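Local atomic coordinates of large ribosomal subunit protein uL10 (Thermotoga maritima, PDB entry 1ZAV), a protein that forms part of the ribosomal stalk, carrying L7/L12 dimers and probably playing a central role in the ribosome's interaction with GTP-bound translation factors. Residues E17-K21 against V85-T89; I25-L31 against R113-F118; E40-R44 against N102-K107. All blocks are in the same frame, centred on the assembly; numbering follows the deposited sequence.

Contact 1 of 3, residues E17-K21 against V85-T89; sequences EIFKK and VLYVT
I18, near the end of helix 5-19, lays its CG2 branch over one face of the Y87 ring, in the packing of a helix on an antiparallel sheet (alpha+beta). The methyl sits 4.2 Å from the ring centroid, 24° off the normal and so displaced toward the rim: a CH-pi contact. CG2 stands anti to the backbone N of I18, while the other branch carries CD1 to 3.9 Å from Y87 OH. F19 follows and addresses the same tyrosine differently. Y87 CD2 lies at the edge of the F19 ring, 4.1 Å from CE1, and the two side chains cross at about a right angle; two residues earlier in the strand, V85 CG2 is met more loosely by F19 CZ. Were Y87 replaced by an alanine, I18 CG2 would probably lose the aromatic face it lies on, and F19 part of its packing against strand 83-88. The backbone O of F19 is hydrogen-bonded to Y72 OH. K21 then stretches its side chain, extended beyond CG, across T89. One water donates to K21 O and weakly to T89 O, while K21 CE presses to 3.5 Å from T89 CG2, closer than usual for two carbons.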
# COMPACT_ATOMS: atom_id res chain seq x y z
N GLU A 17 35.80 8.12 -1.16
CA GLU A 17 35.10 9.38 -1.08
C GLU A 17 33.85 9.35 -1.96
O GLU A 17 32.83 9.92 -1.60
CB GLU A 17 36.03 10.53 -1.49
CG GLU A 17 37.20 10.71 -0.53
CD GLU A 17 38.20 11.77 -0.98
OE1 GLU A 17 38.73 11.64 -2.10
OE2 GLU A 17 38.45 12.72 -0.20
N ILE A 18 33.93 8.69 -3.10
CA ILE A 18 32.76 8.61 -3.97
C ILE A 18 31.66 7.83 -3.25
O ILE A 18 30.53 8.30 -3.14
CB ILE A 18 33.07 7.91 -5.30
CG1 ILE A 18 33.90 8.83 -6.20
CG2 ILE A 18 31.77 7.55 -6.02
CD1 ILE A 18 34.39 8.17 -7.46
N PHE A 19 32.00 6.65 -2.74
CA PHE A 19 31.03 5.81 -2.03
C PHE A 19 30.44 6.50 -0.80
O PHE A 19 29.40 6.08 -0.30
CB PHE A 19 31.64 4.46 -1.62
CG PHE A 19 32.00 3.57 -2.78
CD1 PHE A 19 31.44 3.77 -4.04
CD2 PHE A 19 32.87 2.50 -2.61
CE1 PHE A 19 31.75 2.93 -5.11
CE2 PHE A 19 33.20 1.66 -3.66
CZ PHE A 19 32.63 1.87 -4.92
N LYS A 20 31.11 7.54 -0.32
CA LYS A 20 30.60 8.26 0.84
C LYS A 20 29.46 9.20 0.46
O LYS A 20 28.74 9.70 1.32
CB LYS A 20 31.70 9.07 1.52
CG LYS A 20 32.68 8.26 2.36
CD LYS A 20 33.57 9.18 3.19
CE LYS A 20 32.74 10.02 4.16
NZ LYS A 20 33.56 11.06 4.84
N LYS A 21 29.29 9.45 -0.84
CA LYS A 21 28.23 10.36 -1.26
C LYS A 21 27.19 9.76 -2.20
O LYS A 21 26.24 10.44 -2.60
CB LYS A 21 28.82 11.61 -1.91
CG LYS A 21 29.26 11.42 -3.36
CD LYS A 21 29.29 12.78 -4.08
CE LYS A 21 29.49 12.63 -5.58
NZ LYS A 21 29.24 13.91 -6.31
N VAL A 85 30.59 -2.20 -10.90
CA VAL A 85 29.81 -1.45 -9.94
C VAL A 85 29.02 -0.31 -10.58
O VAL A 85 29.56 0.49 -11.34
CB VAL A 85 30.74 -0.91 -8.81
CG1 VAL A 85 31.68 0.15 -9.34
CG2 VAL A 85 29.93 -0.36 -7.70
N LEU A 86 27.74 -0.25 -10.25
CA LEU A 86 26.84 0.78 -10.76
C LEU A 86 26.52 1.71 -9.60
O LEU A 86 25.95 1.28 -8.60
CB LEU A 86 25.55 0.13 -11.28
CG LEU A 86 24.43 0.96 -11.91
CD1 LEU A 86 23.33 0.03 -12.39
CD2 LEU A 86 23.87 1.95 -10.91
N TYR A 87 26.90 2.98 -9.71
CA TYR A 87 26.61 3.89 -8.63
C TYR A 87 26.03 5.21 -9.11
O TYR A 87 26.26 5.61 -10.25
CB TYR A 87 27.85 4.11 -7.74
CG TYR A 87 29.06 4.67 -8.45
CD1 TYR A 87 29.14 6.02 -8.76
CD2 TYR A 87 30.13 3.85 -8.77
CE1 TYR A 87 30.28 6.55 -9.37
CE2 TYR A 87 31.27 4.37 -9.38
CZ TYR A 87 31.33 5.72 -9.67
OH TYR A 87 32.47 6.22 -10.25
N VAL A 88 25.25 5.84 -8.24
CA VAL A 88 24.60 7.10 -8.53
C VAL A 88 25.07 8.18 -7.57
O VAL A 88 25.05 7.98 -6.35
CB VAL A 88 23.06 6.98 -8.44
CG1 VAL A 88 22.41 8.35 -8.61
CG2 VAL A 88 22.55 6.01 -9.51
N THR A 89 25.50 9.31 -8.11
CA THR A 89 25.96 10.41 -7.28
C THR A 89 24.99 11.59 -7.34
O THR A 89 24.99 12.45 -6.46
CB THR A 89 27.39 10.88 -7.69
OG1 THR A 89 27.44 11.08 -9.11
CG2 THR A 89 28.42 9.83 -7.30
O HOH W 1 25.79 13.11 -3.20

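Contact 2 of 3, residues I25-L31 against R113-F118; sequences ILFADFL and RLKGGF
A chi1 of 172° swings the D29 carboxylate away from its own backbone N, to where it meets R113, whose chain bends at chi3 (109°) and curls the guanidinium back. The two form a salt bridge in which the NH1 bond to D29 OD1 is weak, 3.2 Å long and bent; the exact place of NH2 is less sure. D29 OD1 also receives the backbone N of L31 at 2.9 Å, closing an Asx turn that helps fix the rotation of the carboxylate. Next to this polar end, D29 N donates to R113 O. From here the central strand 24-28 and its neighbour 114-119 run together in a five-stranded antiparallel sheet: F27 N reaches G116 O at 2.8 Å in a nearly straight bond, and I25 and F118 are a hydrogen-bonded pair, with F118 N 2.8 Å from I25 O. Between them L26 faces G117, whose CA comes to 3.1 Å from I25 O in a CA-H...O contact. G117 has no CB, which at this point would lie against I25 O. Beside the glycine, F27 and F118 meet edge to edge, CE2 to CE1 at 4.1 Å, while A28 CB and L114 CD2 touch at 4.0 Å. The amine of K115 turns elsewhere, to T83 OG1 and F78 O. The chemistry thus divides along the strands: backbone bonds and apolar groups hold the buried length, whereas opposite charges close the partly exposed end, where R113 is likely to stabilise the ionised form of D29.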
# COMPACT_ATOMS: atom_id res chain seq x y z
N ILE A 25 24.71 1.84 -4.88
CA ILE A 25 25.90 1.08 -5.19
C ILE A 25 25.31 -0.30 -5.48
O ILE A 25 24.78 -0.95 -4.58
CB ILE A 25 26.90 0.98 -4.00
CG1 ILE A 25 27.44 2.36 -3.63
CG2 ILE A 25 28.07 0.08 -4.38
CD1 ILE A 25 28.35 2.37 -2.39
N LEU A 26 25.36 -0.73 -6.73
CA LEU A 26 24.84 -2.04 -7.10
C LEU A 26 25.97 -2.84 -7.74
O LEU A 26 26.67 -2.36 -8.64
CB LEU A 26 23.64 -1.90 -8.05
CG LEU A 26 22.97 -3.19 -8.54
CD1 LEU A 26 21.54 -2.92 -8.98
CD2 LEU A 26 23.79 -3.78 -9.67
N PHE A 27 26.16 -4.07 -7.25
CA PHE A 27 27.23 -4.92 -7.74
C PHE A 27 26.72 -5.90 -8.77
O PHE A 27 25.77 -6.63 -8.52
CB PHE A 27 27.82 -5.68 -6.56
CG PHE A 27 28.33 -4.77 -5.48
CD1 PHE A 27 29.60 -4.21 -5.57
CD2 PHE A 27 27.52 -4.45 -4.39
CE1 PHE A 27 30.07 -3.34 -4.57
CE2 PHE A 27 27.98 -3.59 -3.38
CZ PHE A 27 29.26 -3.04 -3.48
N ALA A 28 27.38 -5.91 -9.93
CA ALA A 28 26.99 -6.78 -11.04
C ALA A 28 28.11 -7.60 -11.66
O ALA A 28 29.27 -7.17 -11.72
CB ALA A 28 26.34 -5.93 -12.13
N ASP A 29 27.75 -8.79 -12.12
CA ASP A 29 28.67 -9.69 -12.80
C ASP A 29 28.51 -9.28 -14.27
O ASP A 29 27.44 -9.48 -14.84
CB ASP A 29 28.23 -11.15 -12.62
CG ASP A 29 29.03 -12.12 -13.48
OD1 ASP A 29 29.71 -11.68 -14.43
OD2 ASP A 29 28.96 -13.33 -13.20
N PHE A 30 29.55 -8.71 -14.86
CA PHE A 30 29.47 -8.26 -16.25
C PHE A 30 30.37 -9.08 -17.18
O PHE A 30 30.66 -8.67 -18.31
CB PHE A 30 29.84 -6.77 -16.32
CG PHE A 30 29.33 -6.07 -17.55
CD1 PHE A 30 27.96 -5.99 -17.80
CD2 PHE A 30 30.22 -5.47 -18.45
CE1 PHE A 30 27.48 -5.32 -18.93
CE2 PHE A 30 29.74 -4.81 -19.58
CZ PHE A 30 28.37 -4.73 -19.82
N LEU A 31 30.80 -10.24 -16.69
CA LEU A 31 31.66 -11.13 -17.47
C LEU A 31 30.96 -11.57 -18.75
O LEU A 31 29.75 -11.80 -18.75
CB LEU A 31 32.01 -12.37 -16.64
CG LEU A 31 32.83 -12.14 -15.37
CD1 LEU A 31 32.89 -13.42 -14.55
CD2 LEU A 31 34.23 -11.69 -15.74
N ARG A 113 22.87 -12.37 -11.83
CA ARG A 113 24.18 -11.77 -12.06
C ARG A 113 24.13 -10.35 -11.47
O ARG A 113 25.14 -9.66 -11.37
CB ARG A 113 24.50 -11.73 -13.56
CG ARG A 113 24.71 -13.11 -14.20
CD ARG A 113 24.58 -13.05 -15.74
NE ARG A 113 25.84 -13.22 -16.47
CZ ARG A 113 26.93 -12.51 -16.26
NH1 ARG A 113 28.03 -12.72 -16.97
NH2 ARG A 113 26.93 -11.57 -15.32
N LEU A 114 22.92 -9.92 -11.10
CA LEU A 114 22.71 -8.63 -10.46
C LEU A 114 22.64 -9.00 -8.98
O LEU A 114 21.57 -9.19 -8.40
CB LEU A 114 21.40 -7.99 -10.93
CG LEU A 114 21.32 -7.70 -12.44
CD1 LEU A 114 20.03 -6.95 -12.74
CD2 LEU A 114 22.52 -6.89 -12.88
N LYS A 115 23.82 -9.06 -8.39
CA LYS A 115 24.04 -9.48 -7.01
C LYS A 115 23.46 -8.74 -5.80
O LYS A 115 23.33 -9.34 -4.73
CB LYS A 115 25.55 -9.64 -6.82
CG LYS A 115 26.14 -10.64 -7.79
CD LYS A 115 27.58 -10.98 -7.49
CE LYS A 115 28.54 -9.90 -7.94
NZ LYS A 115 29.94 -10.39 -7.85
N GLY A 116 23.11 -7.47 -5.96
CA GLY A 116 22.57 -6.71 -4.84
C GLY A 116 23.41 -5.46 -4.60
O GLY A 116 24.17 -5.06 -5.48
N GLY A 117 23.27 -4.84 -3.43
CA GLY A 117 24.04 -3.64 -3.14
C GLY A 117 23.46 -2.81 -2.02
O GLY A 117 22.88 -3.35 -1.08
N PHE A 118 23.61 -1.50 -2.11
CA PHE A 118 23.10 -0.59 -1.10
C PHE A 118 22.30 0.52 -1.74
O PHE A 118 22.74 1.15 -2.70
CB PHE A 118 24.24 0.02 -0.28
CG PHE A 118 25.08 -0.99 0.44
CD1 PHE A 118 26.15 -1.61 -0.19
CD2 PHE A 118 24.79 -1.33 1.76
CE1 PHE A 118 26.92 -2.57 0.48
CE2 PHE A 118 25.54 -2.28 2.44
CZ PHE A 118 26.61 -2.90 1.79

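Contact 3 of 3, residues E40-R44 against N102-K107; sequences ELRSR and NFYKDK
D106 OD1 takes the shortest sound polar bond here, from R44 NH1 at 2.8 Å with an angle of 151° at the hydrogen. The donor comes to the anti side of the carboxylate, 32° out of its plane, and the pair is a salt bridge. An extended chain from CG to NE carries the R44 guanidinium to the edge of the F103 ring, whose CD1 stands 3.7 Å above the guanidinium plane, over its centre, with the ring turned steeply against it. The F103 ring is itself sandwiched. L41 CB sits almost on the ring normal, 3.9 Å from the centroid, in a CH-pi contact, and K107 CD covers the rim of the opposite face. Two roughly antiparallel helices meet in this way, 144° between their directions and 11.3 Å between the axes of the short segments, on one side of the antiparallel sheet of an alpha+beta domain; L41 also touches F55 of strand 53-58 and I99 of the partner helix. E40 adds CG at the ring edge, 3.9 Å from F103 CE1. R44 NH2 and K107 NZ approach to 4.0 Å, a like-charge proximity probably eased by the nearby carboxylates of D106 and E40.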
# COMPACT_ATOMS: atom_id res chain seq x y z
N GLU A 40 26.52 0.56 -24.74
CA GLU A 40 25.06 0.72 -24.76
C GLU A 40 24.47 0.94 -23.36
O GLU A 40 23.61 1.81 -23.18
CB GLU A 40 24.40 -0.49 -25.42
CG GLU A 40 22.88 -0.43 -25.45
CD GLU A 40 22.35 0.76 -26.23
OE1 GLU A 40 22.67 1.91 -25.87
OE2 GLU A 40 21.60 0.54 -27.20
N LEU A 41 24.91 0.17 -22.38
CA LEU A 41 24.40 0.34 -21.02
C LEU A 41 24.75 1.74 -20.52
O LEU A 41 23.92 2.42 -19.92
CB LEU A 41 24.99 -0.72 -20.08
CG LEU A 41 24.69 -0.63 -18.57
CD1 LEU A 41 23.18 -0.60 -18.27
CD2 LEU A 41 25.34 -1.82 -17.89
N ARG A 42 25.99 2.16 -20.76
CA ARG A 42 26.42 3.48 -20.31
C ARG A 42 25.62 4.59 -20.98
O ARG A 42 25.34 5.61 -20.37
CB ARG A 42 27.91 3.68 -20.57
CG ARG A 42 28.78 2.98 -19.55
CD ARG A 42 30.25 3.11 -19.88
NE ARG A 42 31.08 2.54 -18.82
CZ ARG A 42 32.37 2.29 -18.93
NH1 ARG A 42 33.02 2.55 -20.07
NH2 ARG A 42 33.03 1.78 -17.90
N SER A 43 25.26 4.36 -22.24
CA SER A 43 24.48 5.34 -22.98
C SER A 43 23.07 5.44 -22.40
O SER A 43 22.54 6.53 -22.23
CB SER A 43 24.41 4.95 -24.46
OG SER A 43 25.71 4.91 -25.04
N ARG A 44 22.47 4.29 -22.07
CA ARG A 44 21.13 4.28 -21.49
C ARG A 44 21.15 4.99 -20.15
O ARG A 44 20.21 5.69 -19.78
CB ARG A 44 20.61 2.85 -21.33
CG ARG A 44 20.35 2.11 -22.66
CD ARG A 44 19.64 0.77 -22.43
NE ARG A 44 19.67 -0.10 -23.61
CZ ARG A 44 19.10 -1.31 -23.68
NH1 ARG A 44 18.45 -1.79 -22.63
NH2 ARG A 44 19.21 -2.03 -24.78
N ASN A 102 16.65 -4.08 -16.96
CA ASN A 102 16.11 -4.28 -18.30
C ASN A 102 17.20 -4.52 -19.35
O ASN A 102 16.93 -5.07 -20.42
CB ASN A 102 15.24 -3.09 -18.70
CG ASN A 102 13.95 -3.01 -17.90
OD1 ASN A 102 13.35 -1.94 -17.77
ND2 ASN A 102 13.51 -4.15 -17.36
N PHE A 103 18.43 -4.10 -19.05
CA PHE A 103 19.53 -4.30 -19.99
C PHE A 103 19.91 -5.78 -19.97
O PHE A 103 20.08 -6.40 -21.03
CB PHE A 103 20.74 -3.45 -19.60
CG PHE A 103 21.91 -3.61 -20.54
CD1 PHE A 103 21.95 -2.93 -21.75
CD2 PHE A 103 22.98 -4.44 -20.20
CE1 PHE A 103 23.02 -3.09 -22.62
CE2 PHE A 103 24.05 -4.60 -21.06
CZ PHE A 103 24.08 -3.92 -22.27
N TYR A 104 20.07 -6.33 -18.77
CA TYR A 104 20.42 -7.74 -18.62
C TYR A 104 19.33 -8.59 -19.26
O TYR A 104 19.61 -9.63 -19.84
CB TYR A 104 20.59 -8.11 -17.15
CG TYR A 104 22.01 -7.94 -16.63
CD1 TYR A 104 22.66 -6.71 -16.74
CD2 TYR A 104 22.71 -9.01 -16.09
CE1 TYR A 104 23.99 -6.56 -16.31
CE2 TYR A 104 24.03 -8.88 -15.66
CZ TYR A 104 24.67 -7.65 -15.78
OH TYR A 104 25.98 -7.51 -15.38
N LYS A 105 18.09 -8.14 -19.13
CA LYS A 105 16.96 -8.86 -19.70
C LYS A 105 17.01 -8.84 -21.23
O LYS A 105 16.84 -9.88 -21.87
CB LYS A 105 15.63 -8.26 -19.22
CG LYS A 105 15.12 -8.88 -17.93
CD LYS A 105 13.83 -8.21 -17.46
CE LYS A 105 12.74 -8.27 -18.51
NZ LYS A 105 11.50 -7.57 -18.05
N ASP A 106 17.25 -7.66 -21.79
CA ASP A 106 17.34 -7.51 -23.24
C ASP A 106 18.46 -8.39 -23.79
O ASP A 106 18.37 -8.90 -24.91
CB ASP A 106 17.63 -6.05 -23.61
CG ASP A 106 16.53 -5.11 -23.18
OD1 ASP A 106 16.70 -3.88 -23.35
OD2 ASP A 106 15.49 -5.59 -22.68
N LYS A 107 19.51 -8.57 -23.01
CA LYS A 107 20.65 -9.38 -23.42
C LYS A 107 20.46 -10.85 -23.05
O LYS A 107 21.31 -11.68 -23.34
CB LYS A 107 21.94 -8.84 -22.81
CG LYS A 107 22.69 -7.89 -23.73
CD LYS A 107 21.78 -6.77 -24.22
CE LYS A 107 22.37 -6.09 -25.44
NZ LYS A 107 21.47 -5.04 -25.99

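In the fold
Strand 24-28 lies between strands 83-88 and 114-119, which makes contact 2 the buried centre and the one joined mainly by backbone bonds. Contacts 1 and 3 are only partly buried and dress opposite faces of that sheet: helix 5-19 lies on the side of I25 and V85, the helix pair 35-49 and 94-106 on the side of A28 and L86. Both rely on aliphatic groups over aromatic faces, but contact 1 ends in a tight lysine-threonine touch, contact 3 in a salt bridge. Contact 2 touches each neighbour, through F19 and V85 against I25 and the probable bond from L26 N to L86 O, and through another from Y104 OH to D29 O; contacts 1 and 3 remain about 6 Å apart at their nearest atoms.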